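Local coordinates for alcohol dehydrogenase (Thermus sp., PDB 4CPD), which probably catalyses the NAD-dependent interconversion of alcohols and aldehydes or ketones, as a zinc-containing medium-chain dehydrogenase, at residues L57-V62 / G83-A88; G90-C95 / L102-G107. All blocks are in the same frame, centred on the assembly; numbering follows the deposited sequence.

Contact 1 of 2, residues L57-V62 / G83-A88. With ZN (zinc ion), chain E.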
loop_
_atom_site.group_PDB
_atom_site.type_symbol
_atom_site.label_atom_id
_atom_site.label_comp_id
_atom_site.label_asym_id
_atom_site.label_seq_id
_atom_site.Cartn_x
_atom_site.Cartn_y
_atom_site.Cartn_z
ATOM N N LEU A 57 31.714 7.034 -10.283
ATOM C CA LEU A 57 30.467 6.271 -10.260
ATOM C C LEU A 57 30.441 5.200 -9.174
ATOM O O LEU A 57 31.467 4.909 -8.556
ATOM C CB LEU A 57 30.243 5.608 -11.618
ATOM C CG LEU A 57 30.134 6.571 -12.810
ATOM C CD1 LEU A 57 29.921 5.795 -14.105
ATOM C CD2 LEU A 57 28.995 7.554 -12.634
ATOM N N GLY A 58 29.253 4.630 -8.947
ATOM C CA GLY A 58 29.081 3.441 -8.098
ATOM C C GLY A 58 28.585 3.714 -6.684
ATOM O O GLY A 58 28.956 4.723 -6.063
ATOM N N HIS A 59 27.724 2.824 -6.178
ATOM C CA HIS A 59 27.185 2.950 -4.825
ATOM C C HIS A 59 27.127 1.612 -4.075
ATOM O O HIS A 59 26.529 1.526 -2.992
ATOM C CB HIS A 59 25.787 3.540 -4.911
ATOM C CG HIS A 59 24.927 2.829 -5.890
ATOM N ND1 HIS A 59 24.778 3.273 -7.184
ATOM C CD2 HIS A 59 24.230 1.676 -5.792
ATOM C CE1 HIS A 59 23.998 2.433 -7.835
ATOM N NE2 HIS A 59 23.660 1.452 -7.014
ATOM N N GLU A 60 27.726 0.573 -4.660
ATOM C CA GLU A 60 27.853 -0.706 -4.001
ATOM C C GLU A 60 29.311 -0.957 -3.539
ATOM O O GLU A 60 30.210 -0.959 -4.372
ATOM C CB GLU A 60 27.466 -1.781 -4.956
ATOM C CG GLU A 60 25.994 -1.875 -5.296
ATOM C CD GLU A 60 25.790 -2.914 -6.387
ATOM O OE1 GLU A 60 26.210 -2.678 -7.531
ATOM O OE2 GLU A 60 25.246 -3.991 -6.125
ATOM N N PHE A 61 29.521 -1.150 -2.227
ATOM C CA PHE A 61 30.859 -1.347 -1.704
ATOM C C PHE A 61 30.946 -2.171 -0.433
ATOM O O PHE A 61 30.005 -2.250 0.365
ATOM C CB PHE A 61 31.486 -0.004 -1.412
ATOM C CG PHE A 61 30.884 0.700 -0.234
ATOM C CD1 PHE A 61 29.710 1.381 -0.357
ATOM C CD2 PHE A 61 31.501 0.668 0.984
ATOM C CE1 PHE A 61 29.149 2.021 0.727
ATOM C CE2 PHE A 61 30.959 1.305 2.083
ATOM C CZ PHE A 61 29.775 1.976 1.959
ATOM N N VAL A 62 32.117 -2.762 -0.259
ATOM C CA VAL A 62 32.562 -3.304 1.025
ATOM C C VAL A 62 34.050 -3.008 1.142
ATOM O O VAL A 62 34.783 -3.066 0.152
ATOM C CB VAL A 62 32.294 -4.835 1.129
ATOM C CG1 VAL A 62 32.855 -5.564 -0.082
ATOM C CG2 VAL A 62 32.830 -5.392 2.455
ATOM N N GLY A 83 27.803 -0.476 3.822
ATOM C CA GLY A 83 26.855 0.614 4.073
ATOM C C GLY A 83 25.793 0.650 3.011
ATOM O O GLY A 83 26.016 0.161 1.909
ATOM N N PRO A 84 24.629 1.209 3.341
ATOM C CA PRO A 84 23.581 1.465 2.356
ATOM C C PRO A 84 24.054 2.332 1.191
ATOM O O PRO A 84 24.876 3.213 1.365
ATOM C CB PRO A 84 22.546 2.244 3.145
ATOM C CG PRO A 84 22.741 1.789 4.540
ATOM C CD PRO A 84 24.222 1.648 4.683
ATOM N N PHE A 85 23.517 2.073 0.011
ATOM C CA PHE A 85 23.811 2.870 -1.146
ATOM C C PHE A 85 23.291 4.298 -1.061
ATOM O O PHE A 85 23.637 5.123 -1.880
ATOM C CB PHE A 85 23.260 2.189 -2.393
ATOM C CG PHE A 85 21.763 2.230 -2.526
ATOM C CD1 PHE A 85 21.124 3.312 -3.130
ATOM C CD2 PHE A 85 20.995 1.145 -2.136
ATOM C CE1 PHE A 85 19.747 3.323 -3.302
ATOM C CE2 PHE A 85 19.616 1.162 -2.295
ATOM C CZ PHE A 85 18.995 2.249 -2.884
ATOM N N HIS A 86 22.448 4.585 -0.097
ATOM C CA HIS A 86 21.924 5.900 0.029
ATOM C C HIS A 86 22.207 6.387 1.441
ATOM O O HIS A 86 22.196 5.616 2.364
ATOM C CB HIS A 86 20.427 5.902 -0.286
ATOM C CG HIS A 86 19.606 5.133 0.701
ATOM N ND1 HIS A 86 19.450 3.770 0.632
ATOM C CD2 HIS A 86 18.889 5.537 1.776
ATOM C CE1 HIS A 86 18.665 3.367 1.615
ATOM N NE2 HIS A 86 18.323 4.415 2.333
ATOM N N ILE A 87 22.434 7.686 1.598
ATOM C CA ILE A 87 22.877 8.233 2.862
ATOM C C ILE A 87 21.748 8.931 3.555
ATOM O O ILE A 87 20.778 9.316 2.926
ATOM C CB ILE A 87 24.064 9.214 2.695
ATOM C CG1 ILE A 87 23.656 10.464 1.907
ATOM C CG2 ILE A 87 25.199 8.548 1.945
ATOM C CD1 ILE A 87 24.537 11.672 2.201
ATOM N N ALA A 88 21.916 9.105 4.857
ATOM C CA ALA A 88 20.882 9.588 5.727
ATOM C C ALA A 88 21.526 10.264 6.907
ATOM O O ALA A 88 22.616 9.892 7.302
ATOM C CB ALA A 88 19.992 8.456 6.195
HETATM ZN ZN ZN E . 22.079 -0.148 -6.790
HETATM O O HOH W 1 26.520 -0.413 -0.837
HETATM O O HOH W 2 20.016 1.167 -6.405
#
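His59 and Phe85 run alongside each other, their rings oblique with planes at 56° and centroids 5.6 Å apart. The imidazole meets the root of the phenylalanine: His59 CD2 sits 3.6 Å from Phe85 CB. His59 CG is tucked between N and C of its own backbone (chi1 50°), which places the ring with CD2 against Phe85 and NE2 on the metal. His59 NE2 binds the zinc ion at 2.3 Å; Cys38 and Asp152 bind it too, and water 2 stands 2.5 Å from the metal, over the rim of one face of the Phe85 ring. His86 ND1 lies over the centre of the opposite face. The apolar phenyl ring thus fills a buried place beside the metal's water and touches NAD, while histidine offers the metal a nitrogen. Farther along strand 60-68, the end of the Phe61 ring, CZ, rests 3.7 Å from Gly83 N, where glycine presents bare backbone to it. Water 1 joins the backbones, donating to His59 O and Gly83 O, each at 2.9 Å. This is the catalytic-zinc site of the medium-chain alcohol dehydrogenases, built on the GroES-like domain.

Contact 2 of 2, residues G90-C95 / L102-G107. With ZN (zinc ion), chain F.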
loop_
_atom_site.group_PDB
_atom_site.type_symbol
_atom_site.label_atom_id
_atom_site.label_comp_id
_atom_site.label_asym_id
_atom_site.label_seq_id
_atom_site.Cartn_x
_atom_site.Cartn_y
_atom_site.Cartn_z
ATOM N N GLY A 90 20.004 11.098 10.045
ATOM C CA GLY A 90 19.647 10.581 11.346
ATOM C C GLY A 90 18.895 11.538 12.265
ATOM O O GLY A 90 18.482 11.150 13.381
ATOM N N THR A 91 18.725 12.790 11.842
ATOM C CA THR A 91 18.068 13.786 12.716
ATOM C C THR A 91 16.903 14.541 12.072
ATOM O O THR A 91 16.089 15.112 12.782
ATOM C CB THR A 91 19.088 14.795 13.352
ATOM O OG1 THR A 91 19.857 15.448 12.319
ATOM C CG2 THR A 91 20.033 14.077 14.336
ATOM N N CYS A 92 16.786 14.539 10.748
ATOM C CA CYS A 92 15.622 15.164 10.131
ATOM C C CYS A 92 14.330 14.407 10.459
ATOM O O CYS A 92 14.357 13.244 10.894
ATOM C CB CYS A 92 15.806 15.259 8.639
ATOM S SG CYS A 92 15.598 13.743 7.738
ATOM N N PRO A 93 13.173 15.055 10.246
ATOM C CA PRO A 93 11.906 14.401 10.596
ATOM C C PRO A 93 11.679 13.030 9.944
ATOM O O PRO A 93 11.140 12.126 10.609
ATOM C CB PRO A 93 10.857 15.402 10.111
ATOM C CG PRO A 93 11.567 16.711 10.040
ATOM C CD PRO A 93 12.946 16.371 9.622
ATOM N N TYR A 94 12.090 12.889 8.684
ATOM C CA TYR A 94 12.021 11.573 8.023
ATOM C C TYR A 94 12.929 10.491 8.671
ATOM O O TYR A 94 12.505 9.357 8.842
ATOM C CB TYR A 94 12.257 11.703 6.504
ATOM C CG TYR A 94 11.095 12.414 5.866
ATOM C CD1 TYR A 94 9.889 11.752 5.649
ATOM C CD2 TYR A 94 11.155 13.792 5.571
ATOM C CE1 TYR A 94 8.798 12.419 5.106
ATOM C CE2 TYR A 94 10.068 14.465 5.026
ATOM C CZ TYR A 94 8.892 13.782 4.792
ATOM O OH TYR A 94 7.805 14.451 4.243
ATOM N N CYS A 95 14.150 10.850 9.042
ATOM C CA CYS A 95 15.036 9.919 9.707
ATOM C C CYS A 95 14.446 9.540 11.032
ATOM O O CYS A 95 14.528 8.393 11.400
ATOM C CB CYS A 95 16.449 10.497 9.918
ATOM S SG CYS A 95 17.449 10.539 8.419
ATOM N N LEU A 102 13.901 8.777 2.781
ATOM C CA LEU A 102 13.330 10.095 2.532
ATOM C C LEU A 102 14.063 11.197 3.266
ATOM O O LEU A 102 13.513 12.304 3.406
ATOM C CB LEU A 102 11.867 10.092 2.956
ATOM C CG LEU A 102 11.040 9.059 2.183
ATOM C CD1 LEU A 102 9.622 9.008 2.750
ATOM C CD2 LEU A 102 11.036 9.367 0.692
ATOM N N CYS A 103 15.283 10.896 3.735
ATOM C CA CYS A 103 16.101 11.852 4.497
ATOM C C CYS A 103 16.195 13.155 3.726
ATOM O O CYS A 103 16.392 13.148 2.514
ATOM C CB CYS A 103 17.506 11.332 4.715
ATOM S SG CYS A 103 18.533 12.543 5.546
ATOM N N GLU A 104 16.029 14.262 4.436
ATOM C CA GLU A 104 16.061 15.600 3.813
ATOM C C GLU A 104 17.452 16.001 3.323
ATOM O O GLU A 104 17.576 16.741 2.372
ATOM C CB GLU A 104 15.481 16.662 4.759
ATOM C CG GLU A 104 13.997 16.932 4.483
ATOM C CD GLU A 104 13.257 17.438 5.699
ATOM O OE1 GLU A 104 13.960 17.723 6.697
ATOM O OE2 GLU A 104 11.998 17.535 5.670
ATOM N N ARG A 105 18.488 15.478 3.961
ATOM C CA ARG A 105 19.868 15.590 3.457
ATOM C C ARG A 105 20.306 14.309 2.714
ATOM O O ARG A 105 21.495 13.970 2.643
ATOM C CB ARG A 105 20.802 15.874 4.624
ATOM C CG ARG A 105 20.715 17.311 5.119
ATOM C CD ARG A 105 21.511 17.516 6.393
ATOM N NE ARG A 105 20.622 17.163 7.482
ATOM C CZ ARG A 105 19.925 18.015 8.221
ATOM N NH1 ARG A 105 20.068 19.334 8.058
ATOM N NH2 ARG A 105 19.109 17.519 9.155
ATOM N N GLY A 106 19.327 13.603 2.157
ATOM C CA GLY A 106 19.579 12.313 1.573
ATOM C C GLY A 106 20.333 12.417 0.279
ATOM O O GLY A 106 20.321 13.457 -0.338
ATOM N N GLY A 107 20.986 11.324 -0.110
ATOM C CA GLY A 107 21.658 11.204 -1.409
ATOM C C GLY A 107 22.059 9.783 -1.710
ATOM O O GLY A 107 21.933 8.930 -0.863
HETATM ZN ZN ZN F . 17.740 12.673 7.566
#
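The Tyr94 ring meets Glu104 at its edge: Glu104 OE2 lies in the ring plane, 3.7 Å from Tyr94 CE2, with the carboxylate turned 83° from that plane. Leu102 O is an oblique neighbour of the ring, 3.4 Å from Tyr94 CB, and Leu102 CB makes the apolar contact with Tyr94 CD1. Arg97 adds a cation-pi contact. Glu104, extended beyond CG, also sets its OE1 3.4 Å from Pro93 CD. The Arg105 guanidinium stands obliquely to Cys92 CB. Cys92, Cys95 and Cys103 bind the zinc ion through SG at 2.4, 2.3 and 2.2 Å, and Cys89 completes the four sulfurs. Cys103 SG is anti to the backbone N (chi1 176°), which turns it to the metal from 102-107. Cys92 SG also accepts an almost straight bond from Glu104 N (3.4 Å, 173°) and, as N-cap, another from Cys95 N. Such donors probably ease the negative charge of the thiolates, and Pro93 suits the first turn of a helix, where its missing N-H costs no bond. The arrangement ties the start of helix 93-96 to the type I turn Cys103-Gly106 that leads into strand 107-108, while Pro259 and Gly260 of the second subunit pack on Tyr94 and Leu102.

How the contacts relate
From the N terminus, the chain first passes through 57-62, whose end enters strand 60-68, and returns by way of strand 80-82 to 83-88, where contact 1 closes a loop of 20 intervening residues. Only then does contact 2 open at 90-95; it closes at 102-107 after a short loop of six residues. The two are therefore in series, neither nesting nor crossing. They nevertheless meet directly: strand 86-87 pairs antiparallel with strand 107-108, with Ile87 N probably hydrogen-bonded to Gly107 O (2.8 Å), and Ala88 packs on Cys103. Segment 83-88, with its short, weakly bonded strand 86-87, thus links the buried zinc site beside the cofactor with the peripheral four-cysteine zinc lobe near the second subunit.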